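Side-chain contacts in GH127 beta-L-arabinofuranoside (Geobacillus stearothermophilus, PDB 4QK0), which hydrolyses beta-L-arabinofuranosides as a family 127 glycoside hydrolase, probably releasing L-arabinose from beta-linked arabinofuranosyl ends: residues 507-511 against 512-516; 133-137 against 138-142; 28-32 against 33-37. All coordinates share one frame; numbering follows the deposited sequence.

Contact 1: 507-511 against 512-516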
loop_
_atom_site.group_PDB
_atom_site.type_symbol
_atom_site.label_atom_id
_atom_site.label_comp_id
_atom_site.label_asym_id
_atom_site.label_seq_id
_atom_site.Cartn_x
_atom_site.Cartn_y
_atom_site.Cartn_z
ATOM N N PRO A 507 46.890 3.798 11.271
ATOM C CA PRO A 507 47.511 4.897 10.516
ATOM C C PRO A 507 47.572 4.709 8.999
ATOM O O PRO A 507 47.921 5.623 8.301
ATOM C CB PRO A 507 48.948 4.970 11.072
ATOM C CG PRO A 507 49.184 3.656 11.762
ATOM C CD PRO A 507 47.838 3.123 12.184
ATOM N N LEU A 508 47.266 3.530 8.491
ATOM C CA LEU A 508 47.341 3.284 7.064
ATOM C C LEU A 508 45.985 3.452 6.387
ATOM O O LEU A 508 45.885 3.330 5.156
ATOM C CB LEU A 508 47.861 1.873 6.825
ATOM C CG LEU A 508 49.213 1.582 7.488
ATOM C CD1 LEU A 508 49.674 0.157 7.230
ATOM C CD2 LEU A 508 50.290 2.589 7.056
ATOM N N ILE A 509 44.942 3.687 7.173
ATOM C CA ILE A 509 43.585 3.638 6.629
ATOM C C ILE A 509 43.168 5.007 6.184
ATOM O O ILE A 509 43.256 5.964 6.910
ATOM C CB ILE A 509 42.548 3.095 7.647
ATOM C CG1 ILE A 509 42.700 1.582 7.774
ATOM C CG2 ILE A 509 41.108 3.394 7.199
ATOM C CD1 ILE A 509 42.009 1.034 9.012
ATOM N N LYS A 510 42.639 5.066 4.983
ATOM C CA LYS A 510 42.088 6.271 4.516
ATOM C C LYS A 510 40.784 5.920 3.809
ATOM O O LYS A 510 40.779 5.168 2.825
ATOM C CB LYS A 510 43.122 6.951 3.608
ATOM C CG LYS A 510 42.747 8.341 3.114
ATOM C CD LYS A 510 43.898 9.379 3.096
ATOM C CE LYS A 510 45.228 8.852 2.531
ATOM N NZ LYS A 510 45.189 8.490 1.086
ATOM N N LYS A 511 39.683 6.503 4.296
ATOM C CA LYS A 511 38.341 6.315 3.720
ATOM C C LYS A 511 38.022 4.861 3.463
ATOM O O LYS A 511 37.710 4.478 2.336
ATOM C CB LYS A 511 38.209 7.098 2.435
ATOM C CG LYS A 511 38.297 8.585 2.675
ATOM C CD LYS A 511 38.108 9.335 1.378
ATOM C CE LYS A 511 37.808 10.788 1.669
ATOM N NZ LYS A 511 37.411 11.454 0.410
ATOM N N GLY A 512 38.206 4.054 4.494
ATOM C CA GLY A 512 37.862 2.650 4.457
ATOM C C GLY A 512 38.767 1.730 3.683
ATOM O O GLY A 512 38.439 0.560 3.538
ATOM N N TYR A 513 39.931 2.210 3.242
ATOM C CA TYR A 513 40.955 1.335 2.596
ATOM C C TYR A 513 42.238 1.415 3.396
ATOM O O TYR A 513 42.692 2.491 3.729
ATOM C CB TYR A 513 41.219 1.725 1.133
ATOM C CG TYR A 513 40.182 1.180 0.191
ATOM C CD1 TYR A 513 38.964 1.841 0.013
ATOM C CD2 TYR A 513 40.369 -0.041 -0.465
ATOM C CE1 TYR A 513 37.997 1.361 -0.843
ATOM C CE2 TYR A 513 39.375 -0.572 -1.267
ATOM C CZ TYR A 513 38.179 0.138 -1.448
ATOM O OH TYR A 513 37.205 -0.345 -2.283
ATOM N N ALA A 514 42.822 0.264 3.719
ATOM C CA ALA A 514 44.173 0.228 4.316
ATOM C C ALA A 514 45.223 0.239 3.169
ATOM O O ALA A 514 45.206 -0.644 2.291
ATOM C CB ALA A 514 44.336 -1.027 5.167
ATOM N N TYR A 515 46.068 1.263 3.155
ATOM C CA TYR A 515 47.106 1.389 2.148
ATOM C C TYR A 515 48.414 0.795 2.642
ATOM O O TYR A 515 49.069 1.341 3.522
ATOM C CB TYR A 515 47.292 2.836 1.795
ATOM C CG TYR A 515 46.136 3.376 1.026
ATOM C CD1 TYR A 515 44.957 3.735 1.667
ATOM C CD2 TYR A 515 46.219 3.572 -0.358
ATOM C CE1 TYR A 515 43.896 4.281 0.965
ATOM C CE2 TYR A 515 45.170 4.104 -1.057
ATOM C CZ TYR A 515 44.009 4.440 -0.376
ATOM O OH TYR A 515 42.976 4.958 -1.070
ATOM N N ILE A 516 48.757 -0.366 2.105
ATOM C CA ILE A 516 49.983 -1.033 2.456
ATOM C C ILE A 516 51.071 -0.920 1.373
ATOM O O ILE A 516 51.026 -1.608 0.324
ATOM C CB ILE A 516 49.717 -2.493 2.751
ATOM C CG1 ILE A 516 48.611 -2.586 3.802
ATOM C CG2 ILE A 516 51.025 -3.171 3.227
ATOM C CD1 ILE A 516 48.273 -4.001 4.168
HETATM O O HOH W 1 40.810 5.403 0.246
#
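K510 and Y513 form the last antiparallel hydrogen-bonded pair before the chain reverses, with K511 and G512 between them at the corners of a type I' turn. K510 N donates to Y513 O at 2.9 Å, and Y513 N returns a longer bond to K510 O at 3.1 Å, entering well above the carbonyl plane. Farther from the turn, Y515 N points almost straight at L508 O (2.9 Å). At the non-hydrogen-bonded pair I509 and A514, the CA of I509 makes a CA-H...O contact to Y513 O, and I509 CG1 lies 4.0 Å from A514 CB. K510 and Y515 meet through their side chains. With chi1 at -174°, K510 CG lies opposite the backbone N, and bends farther along the chain curl the amine back across the hairpin, bringing K510 NZ over the face of the Y515 ring, 4.6 Å from its centroid, as a cation-pi interaction. At the base of the same lysine, K510 CB packs against Y515 CE1 at 3.8 Å. The carbonyl oxygens of L508 and K510 lie at the edge of this ring, near its plane. A water closes the circuit, accepting from Y515 OH and donating to K510 O at 2.6 Å, so that this carbonyl receives both Y513 N and the water. K511 has a long extended chain, ending in a salt bridge with E351, while Y513 OH bonds to H439. G512 has a positive phi (75°), as does K511, and a CB on G512 would probably come too close to K511 O. This is a beta hairpin of the GH127 middle domain with a two-residue loop, continued into a sheet by the pairing of strand 513-517 with strand 479-486.

Contact 2: 133-137 against 138-142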
loop_
_atom_site.group_PDB
_atom_site.type_symbol
_atom_site.label_atom_id
_atom_site.label_comp_id
_atom_site.label_asym_id
_atom_site.label_seq_id
_atom_site.Cartn_x
_atom_site.Cartn_y
_atom_site.Cartn_z
HETATM N N MSE A 133 11.003 9.872 -33.287
HETATM C CA MSE A 133 9.856 10.738 -33.007
HETATM C C MSE A 133 9.278 10.520 -31.610
HETATM O O MSE A 133 8.436 11.275 -31.157
HETATM C CB MSE A 133 8.770 10.556 -34.080
HETATM C CG MSE A 133 9.234 10.966 -35.488
HETATM SE SE MSE A 133 9.664 12.886 -35.699
HETATM C CE MSE A 133 11.593 12.932 -36.038
ATOM N N ASN A 134 9.715 9.471 -30.913
ATOM C CA ASN A 134 9.277 9.207 -29.543
ATOM C C ASN A 134 10.376 8.602 -28.692
ATOM O O ASN A 134 10.372 7.424 -28.305
ATOM C CB ASN A 134 8.011 8.333 -29.484
ATOM C CG ASN A 134 7.369 8.366 -28.096
ATOM O OD1 ASN A 134 7.996 8.753 -27.099
ATOM N ND2 ASN A 134 6.115 7.965 -28.030
ATOM N N LEU A 135 11.310 9.477 -28.356
ATOM C CA LEU A 135 12.422 9.144 -27.461
ATOM C C LEU A 135 11.957 8.978 -26.040
ATOM O O LEU A 135 12.597 8.281 -25.259
ATOM C CB LEU A 135 13.499 10.255 -27.529
ATOM C CG LEU A 135 14.527 10.199 -28.692
ATOM C CD1 LEU A 135 15.410 8.992 -28.524
ATOM C CD2 LEU A 135 13.849 10.154 -30.058
ATOM N N ARG A 136 10.883 9.651 -25.676
ATOM C CA ARG A 136 10.363 9.561 -24.296
ATOM C C ARG A 136 9.989 8.115 -23.962
ATOM O O ARG A 136 10.294 7.649 -22.884
ATOM C CB ARG A 136 9.130 10.439 -24.113
ATOM C CG ARG A 136 8.729 10.575 -22.655
ATOM C CD ARG A 136 7.342 11.194 -22.505
ATOM N NE ARG A 136 6.350 10.339 -23.096
ATOM C CZ ARG A 136 5.119 10.712 -23.425
ATOM N NH1 ARG A 136 4.731 11.954 -23.216
ATOM N NH2 ARG A 136 4.282 9.829 -24.011
ATOM N N ASP A 137 9.398 7.408 -24.924
ATOM C CA ASP A 137 8.856 6.079 -24.666
ATOM C C ASP A 137 9.496 4.938 -25.411
ATOM O O ASP A 137 9.492 3.831 -24.892
ATOM C CB ASP A 137 7.354 6.020 -25.051
ATOM C CG ASP A 137 6.512 7.054 -24.306
ATOM O OD1 ASP A 137 6.882 7.455 -23.177
ATOM O OD2 ASP A 137 5.488 7.460 -24.875
ATOM N N ASN A 138 9.998 5.149 -26.630
ATOM C CA ASN A 138 10.326 3.975 -27.453
ATOM C C ASN A 138 11.776 3.438 -27.428
ATOM O O ASN A 138 12.090 2.535 -28.201
ATOM C CB ASN A 138 9.817 4.165 -28.837
ATOM C CG ASN A 138 8.304 4.215 -28.886
ATOM O OD1 ASN A 138 7.635 3.988 -27.901
ATOM N ND2 ASN A 138 7.777 4.517 -30.031
ATOM N N HIS A 139 12.613 3.901 -26.498
ATOM C CA HIS A 139 13.835 3.175 -26.086
ATOM C C HIS A 139 14.913 2.941 -27.177
ATOM O O HIS A 139 15.747 2.072 -27.046
ATOM C CB HIS A 139 13.455 1.818 -25.511
ATOM C CG HIS A 139 12.830 1.873 -24.164
ATOM N ND1 HIS A 139 11.613 2.482 -23.940
ATOM C CD2 HIS A 139 13.186 1.293 -22.994
ATOM C CE1 HIS A 139 11.256 2.288 -22.679
ATOM N NE2 HIS A 139 12.219 1.608 -22.078
ATOM N N GLU A 140 14.863 3.715 -28.249
ATOM C CA GLU A 140 15.804 3.589 -29.357
ATOM C C GLU A 140 17.236 3.676 -28.874
ATOM O O GLU A 140 18.073 2.789 -29.165
ATOM C CB GLU A 140 15.542 4.653 -30.415
ATOM C CG GLU A 140 14.383 4.360 -31.343
ATOM C CD GLU A 140 13.975 5.599 -32.164
ATOM O OE1 GLU A 140 14.142 5.585 -33.426
ATOM O OE2 GLU A 140 13.474 6.564 -31.529
ATOM N N LEU A 141 17.547 4.746 -28.125
ATOM C CA LEU A 141 18.913 4.934 -27.612
ATOM C C LEU A 141 19.249 3.905 -26.534
ATOM O O LEU A 141 20.386 3.446 -26.425
ATOM C CB LEU A 141 19.119 6.356 -27.090
ATOM C CG LEU A 141 18.930 7.407 -28.148
ATOM C CD1 LEU A 141 19.122 8.772 -27.536
ATOM C CD2 LEU A 141 19.879 7.228 -29.335
ATOM N N TYR A 142 18.256 3.563 -25.726
ATOM C CA TYR A 142 18.406 2.511 -24.738
ATOM C C TYR A 142 18.826 1.212 -25.394
ATOM O O TYR A 142 19.773 0.539 -24.935
ATOM C CB TYR A 142 17.075 2.359 -23.967
ATOM C CG TYR A 142 16.934 1.185 -23.052
ATOM C CD1 TYR A 142 16.475 -0.016 -23.524
ATOM C CD2 TYR A 142 17.210 1.286 -21.700
ATOM C CE1 TYR A 142 16.332 -1.112 -22.673
ATOM C CE2 TYR A 142 17.062 0.214 -20.852
ATOM C CZ TYR A 142 16.609 -0.982 -21.354
ATOM O OH TYR A 142 16.455 -2.025 -20.511
HETATM O O HOH W 2 12.984 5.983 -28.930
HETATM O O HOH W 3 11.142 7.208 -31.753
HETATM O O HOH W 4 12.401 5.646 -24.278
#
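N134 O is gripped from two directions: N138 N donates to it at 2.8 Å, close to the line of the C=O bond, and a water donates at 3.0 Å. The setting is an Asx motif in the loop leading into helix 140-158, with H139 at the N-cap. N134 OD1 takes the backbone N of D137 at 2.9 Å, while N134 ND2 reaches D137 OD2 from above the carboxylate plane. R136 meets the same carboxylate side-on, NE to OD1 from above the carboxylate plane, and NH2 to the syn lone pair of OD2 at 2.8 Å. The two bonds from R136 should limit the rotation of the carboxylate, and R136 NH1 extends the network to E237. The water on N134 O also accepts from E140 N and donates to E140 OE2, tying the first turn of the helix to the loop; E140 OE1 goes to Y118 and W132. N138 lays its amide beside N134 CB and passes ND2 on to Y123. L135 turns its two methyls to different neighbours, CD2 to E140 OE2 and CD1 to L141 CD1 at 3.8 Å. The ring of H139 swings back with CG beside the backbone N (chi1 -73°): H139 ND1 donates to D137 O at 2.7 Å, with the oxygen in the ring plane but ND1 48° above the carbonyl plane.

Contact 3: 28-32 against 33-37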
loop_
_atom_site.group_PDB
_atom_site.type_symbol
_atom_site.label_atom_id
_atom_site.label_comp_id
_atom_site.label_asym_id
_atom_site.label_seq_id
_atom_site.Cartn_x
_atom_site.Cartn_y
_atom_site.Cartn_z
ATOM N N ASP A 28 28.473 -21.029 -12.840
ATOM C CA ASP A 28 28.107 -22.308 -13.432
ATOM C C ASP A 28 26.642 -22.398 -13.722
ATOM O O ASP A 28 26.243 -22.916 -14.774
ATOM C CB ASP A 28 28.541 -23.480 -12.539
ATOM C CG ASP A 28 30.092 -23.618 -12.467
ATOM O OD1 ASP A 28 30.785 -23.084 -13.373
ATOM O OD2 ASP A 28 30.625 -24.261 -11.509
ATOM N N VAL A 29 25.824 -21.904 -12.788
ATOM C CA VAL A 29 24.376 -21.858 -13.012
ATOM C C VAL A 29 24.039 -20.961 -14.182
ATOM O O VAL A 29 23.191 -21.300 -15.031
ATOM C CB VAL A 29 23.632 -21.405 -11.741
ATOM C CG1 VAL A 29 22.218 -20.991 -12.067
ATOM C CG2 VAL A 29 23.625 -22.539 -10.721
ATOM N N VAL A 30 24.650 -19.787 -14.246
ATOM C CA VAL A 30 24.371 -18.911 -15.400
ATOM C C VAL A 30 24.770 -19.562 -16.717
ATOM O O VAL A 30 24.065 -19.448 -17.728
ATOM C CB VAL A 30 25.121 -17.552 -15.238
ATOM C CG1 VAL A 30 25.100 -16.750 -16.528
ATOM C CG2 VAL A 30 24.490 -16.721 -14.160
ATOM N N ARG A 31 25.918 -20.245 -16.707
ATOM C CA ARG A 31 26.464 -20.850 -17.926
ATOM C C ARG A 31 25.653 -22.038 -18.396
ATOM O O ARG A 31 25.398 -22.172 -19.597
ATOM C CB ARG A 31 27.933 -21.288 -17.712
ATOM C CG ARG A 31 28.577 -21.933 -18.977
ATOM C CD ARG A 31 30.024 -22.331 -18.726
ATOM N NE ARG A 31 30.824 -21.134 -18.923
ATOM C CZ ARG A 31 31.507 -20.488 -17.999
ATOM N NH1 ARG A 31 31.574 -20.941 -16.764
ATOM N NH2 ARG A 31 32.154 -19.390 -18.347
ATOM N N HIS A 32 25.244 -22.901 -17.464
ATOM C CA HIS A 32 24.582 -24.147 -17.870
ATOM C C HIS A 32 23.074 -24.082 -17.894
ATOM O O HIS A 32 22.477 -24.754 -18.698
ATOM C CB HIS A 32 25.061 -25.301 -17.015
ATOM C CG HIS A 32 26.526 -25.544 -17.159
ATOM N ND1 HIS A 32 27.396 -25.553 -16.086
ATOM C CD2 HIS A 32 27.292 -25.702 -18.269
ATOM C CE1 HIS A 32 28.630 -25.747 -16.526
ATOM N NE2 HIS A 32 28.595 -25.836 -17.846
ATOM N N GLU A 33 22.456 -23.233 -17.076
ATOM C CA GLU A 33 20.995 -23.118 -17.034
ATOM C C GLU A 33 20.476 -21.811 -17.616
ATOM O O GLU A 33 19.651 -21.815 -18.527
ATOM C CB GLU A 33 20.521 -23.272 -15.581
ATOM C CG GLU A 33 19.048 -22.937 -15.367
ATOM C CD GLU A 33 18.109 -23.861 -16.153
ATOM O OE1 GLU A 33 17.103 -23.362 -16.737
ATOM O OE2 GLU A 33 18.385 -25.096 -16.165
ATOM N N VAL A 34 20.933 -20.686 -17.078
ATOM C CA VAL A 34 20.295 -19.435 -17.408
ATOM C C VAL A 34 20.479 -19.006 -18.839
ATOM O O VAL A 34 19.507 -18.719 -19.553
ATOM C CB VAL A 34 20.766 -18.300 -16.493
ATOM C CG1 VAL A 34 20.014 -17.023 -16.808
ATOM C CG2 VAL A 34 20.564 -18.632 -15.022
ATOM N N ILE A 35 21.723 -18.952 -19.303
ATOM C CA ILE A 35 21.987 -18.486 -20.677
ATOM C C ILE A 35 21.440 -19.420 -21.779
ATOM O O ILE A 35 20.811 -18.979 -22.761
ATOM C CB ILE A 35 23.493 -18.196 -20.835
ATOM C CG1 ILE A 35 23.830 -16.849 -20.181
ATOM C CG2 ILE A 35 23.938 -18.249 -22.291
ATOM C CD1 ILE A 35 23.090 -15.650 -20.701
ATOM N N PRO A 36 21.631 -20.723 -21.630
ATOM C CA PRO A 36 20.963 -21.631 -22.581
ATOM C C PRO A 36 19.432 -21.542 -22.632
ATOM O O PRO A 36 18.848 -21.557 -23.724
ATOM C CB PRO A 36 21.405 -23.019 -22.093
ATOM C CG PRO A 36 22.753 -22.757 -21.503
ATOM C CD PRO A 36 22.541 -21.455 -20.744
ATOM N N TYR A 37 18.779 -21.438 -21.475
ATOM C CA TYR A 37 17.312 -21.304 -21.443
ATOM C C TYR A 37 16.881 -20.026 -22.155
ATOM O O TYR A 37 15.932 -20.032 -22.956
ATOM C CB TYR A 37 16.778 -21.330 -19.995
ATOM C CG TYR A 37 15.268 -21.297 -19.909
ATOM C CD1 TYR A 37 14.583 -20.100 -19.926
ATOM C CD2 TYR A 37 14.527 -22.475 -19.885
ATOM C CE1 TYR A 37 13.194 -20.060 -19.897
ATOM C CE2 TYR A 37 13.134 -22.447 -19.842
ATOM C CZ TYR A 37 12.481 -21.235 -19.835
ATOM O OH TYR A 37 11.117 -21.205 -19.787
#
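V29 and V30 bond to residues five positions on, which marks a pi-type turn in helix 22-42 of the catalytic domain. Among the backbone bonds, V29 O takes two donors: E33 N at 2.9 Å, the ordinary alpha-helical partner, and V34 N at 3.1 Å, which comes in the carbonyl plane. V30 O accepts I35 N at 2.9 Å, again five residues on. P36 has no N-H to offer; beyond it the ordinary four-residue bonding is back, Y37 N to E33 O. The axes of 28-32 and 33-37 differ by 21°, and the helix is kinked where P36 N lacks a bond to the turn before. Next come ring-to-carbonyl contacts: P36 sets CD 3.2 Å from R31 O and CG 3.5 Å from H32 O, lying against two carbonyls to which it has no N-H to give. A glycine in place of P36 removes the ring, and would probably leave R31 O and H32 O without this packing and the kinked turn less firmly fixed. Two of the apolar contacts follow the same five-residue spacing, with V29 CG1 against V34 CG2 at 4.1 Å. V30 and I35 lie on the face that packs on A418 of helix 413-422, while I35 also meets A85, V86 and L89 of helix 76-92. R31 NH2 bonds to L89 O and T92 OG1. Where V30 and I35 meet, the isoleucine carries CG1 beside its own backbone N (chi1 -78°) and over the preceding turn, placing it 3.6 Å from V30 O and 3.9 Å from V30 CG1.

Along the chain the order is contact 3, contact 2, contact 1. The first two both belong to the GH127 catalytic domain, contact 3 within helix 22-42 and contact 2 at the start of helix 140-158; their centres are about 31 Å apart and their nearest atoms about 15 Å. Contact 1 is a hairpin of the middle domain, its centre about 45 Å from that of contact 2, across the chain's centre, and about 39 Å from that of contact 3. None touches another. They thus represent separate local features: a helix irregularity, a helix entry and a strand reversal. Through K511 and E351, contact 1 also joins the middle domain to the catalytic domain that holds the other two.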